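PDB 3EUL: probable transcriptional regulatory protein NarL, which probably acts, once phosphorylated by the sensor kinase NarS, as a DNA-binding regulator of genes of aerobic nitrate metabolism, this chain holding its signal receiver domain. Local coordinates for residues V92-A97 / A113-K118. Residues are numbered along the deposited sequence; the frame is centred on the assembly and turned at random.
Sequences VLLISA and AGFLLK
L93 and L116 meet on the tightly packed face of two parallel strands: CD1 of L116 lies 3.7 Å from CD2 of L93, the two side chains crossing at a slant. The chi1 of L93 (-161°) turns CG away from its own N, and with chi2 at 55° the other methyl, CD1, comes to rest against the backbone of G114, 3.6 Å from the G114 CA. A128 of helix 122-134 closes over both leucines. Further along this face, I95 CG1 packs 3.9 Å from CG of K118. The backbones are joined by a ladder in which L94 bonds to both G114 and L116, its N-H going to G114 O and its O receiving L116 N at 2.7 Å; S96 N donates to L116 O, and S96 O accepts the N-H of K118. These are the last two strands of the CheY-like receiver fold, linked by the right-handed crossover through helix 101-109; strand 114-117 lies at an edge of the five-stranded sheet. Packing is looser on the opposite face. There the partly exposed F115 ring runs obliquely alongside L94 and S96, CD1 4.0 Å from L94 CB and CZ 3.9 Å from S96 CB, with V104 and A107 of helix 101-109 against it. The L117 side chain meets 92-97 chiefly at S96 O and also touches D99, while S96 OG turns to H98 N. At the C-terminal ends, the extended chain of K118 carries NZ to a salt bridge with D22 and a weak, long ion pair with D68, probably the aspartate that is phosphorylated.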
loop_
_atom_site.group_PDB
_atom_site.type_symbol
_atom_site.label_atom_id
_atom_site.label_comp_id
_atom_site.label_asym_id
_atom_site.label_seq_id
_atom_site.Cartn_x
_atom_site.Cartn_y
_atom_site.Cartn_z
ATOM N N VAL A 92 2.420 -5.655 1.290
ATOM C CA VAL A 92 2.419 -4.208 1.520
ATOM C C VAL A 92 3.297 -3.499 0.470
ATOM O O VAL A 92 4.536 -3.633 0.465
ATOM C CB VAL A 92 2.873 -3.858 2.933
ATOM C CG1 VAL A 92 2.974 -2.331 3.097
ATOM C CG2 VAL A 92 1.890 -4.475 3.973
ATOM N N LEU A 93 2.637 -2.745 -0.400
ATOM C CA LEU A 93 3.286 -1.977 -1.463
ATOM C C LEU A 93 3.401 -0.548 -0.974
ATOM O O LEU A 93 2.417 0.050 -0.560
ATOM C CB LEU A 93 2.427 -2.100 -2.734
ATOM C CG LEU A 93 2.962 -1.802 -4.110
ATOM C CD1 LEU A 93 4.225 -2.596 -4.482
ATOM C CD2 LEU A 93 1.843 -2.070 -5.117
ATOM N N LEU A 94 4.610 0.006 -0.940
ATOM C CA LEU A 94 4.764 1.394 -0.481
ATOM C C LEU A 94 4.854 2.340 -1.682
ATOM O O LEU A 94 5.298 1.972 -2.779
ATOM C CB LEU A 94 5.986 1.581 0.442
ATOM C CG LEU A 94 6.035 0.768 1.734
ATOM C CD1 LEU A 94 7.361 0.985 2.533
ATOM C CD2 LEU A 94 4.766 0.973 2.622
ATOM N N ILE A 95 4.420 3.565 -1.455
ATOM C CA ILE A 95 4.521 4.619 -2.440
ATOM C C ILE A 95 5.045 5.863 -1.739
ATOM O O ILE A 95 4.694 6.142 -0.596
ATOM C CB ILE A 95 3.157 4.826 -3.143
ATOM C CG1 ILE A 95 3.289 5.751 -4.356
ATOM C CG2 ILE A 95 2.054 5.304 -2.116
ATOM C CD1 ILE A 95 2.142 5.596 -5.359
ATOM N N SER A 96 5.887 6.634 -2.425
ATOM C CA SER A 96 6.427 7.823 -1.810
ATOM C C SER A 96 6.905 8.846 -2.821
ATOM O O SER A 96 7.223 8.521 -3.966
ATOM C CB SER A 96 7.609 7.437 -0.910
ATOM O OG SER A 96 7.949 8.526 -0.079
ATOM N N ALA A 97 6.966 10.089 -2.370
ATOM C CA ALA A 97 7.694 11.124 -3.098
ATOM C C ALA A 97 9.224 11.053 -2.842
ATOM O O ALA A 97 9.966 11.632 -3.606
ATOM C CB ALA A 97 7.114 12.508 -2.767
ATOM N N ALA A 113 6.666 -5.256 -0.118
ATOM C CA ALA A 113 6.628 -6.020 -1.364
ATOM C C ALA A 113 7.135 -5.209 -2.564
ATOM O O ALA A 113 7.476 -5.758 -3.598
ATOM C CB ALA A 113 5.216 -6.502 -1.627
ATOM N N GLY A 114 7.201 -3.902 -2.429
ATOM C CA GLY A 114 7.632 -3.070 -3.529
ATOM C C GLY A 114 7.591 -1.653 -3.065
ATOM O O GLY A 114 7.115 -1.380 -1.975
ATOM N N PHE A 115 8.112 -0.753 -3.891
ATOM C CA PHE A 115 8.313 0.629 -3.533
ATOM C C PHE A 115 8.127 1.452 -4.802
ATOM O O PHE A 115 8.935 1.362 -5.728
ATOM C CB PHE A 115 9.719 0.857 -2.934
ATOM C CG PHE A 115 9.823 2.098 -2.061
ATOM C CD1 PHE A 115 9.767 2.005 -0.678
ATOM C CD2 PHE A 115 9.937 3.363 -2.630
ATOM C CE1 PHE A 115 9.829 3.139 0.125
ATOM C CE2 PHE A 115 10.012 4.514 -1.839
ATOM C CZ PHE A 115 9.964 4.407 -0.455
ATOM N N LEU A 116 7.081 2.267 -4.826
ATOM C CA LEU A 116 6.664 2.984 -6.020
ATOM C C LEU A 116 6.828 4.478 -5.753
ATOM O O LEU A 116 6.862 4.902 -4.603
ATOM C CB LEU A 116 5.181 2.709 -6.320
ATOM C CG LEU A 116 4.764 1.240 -6.353
ATOM C CD1 LEU A 116 3.224 1.120 -6.393
ATOM C CD2 LEU A 116 5.422 0.590 -7.575
ATOM N N LEU A 117 6.928 5.254 -6.821
ATOM C CA LEU A 117 7.030 6.701 -6.726
ATOM C C LEU A 117 5.696 7.368 -6.976
ATOM O O LEU A 117 4.877 6.830 -7.698
ATOM C CB LEU A 117 8.071 7.210 -7.718
ATOM C CG LEU A 117 9.465 7.391 -7.111
ATOM C CD1 LEU A 117 9.827 6.315 -6.095
ATOM C CD2 LEU A 117 10.510 7.491 -8.203
ATOM N N LYS A 118 5.478 8.546 -6.382
ATOM C CA LYS A 118 4.187 9.221 -6.521
ATOM C C LYS A 118 3.962 9.800 -7.925
ATOM O O LYS A 118 2.855 10.217 -8.236
ATOM C CB LYS A 118 3.971 10.265 -5.422
ATOM C CG LYS A 118 3.421 9.640 -4.149
ATOM C CD LYS A 118 2.952 10.649 -3.106
ATOM C CE LYS A 118 2.324 9.890 -1.927
ATOM N NZ LYS A 118 1.656 10.785 -0.933
#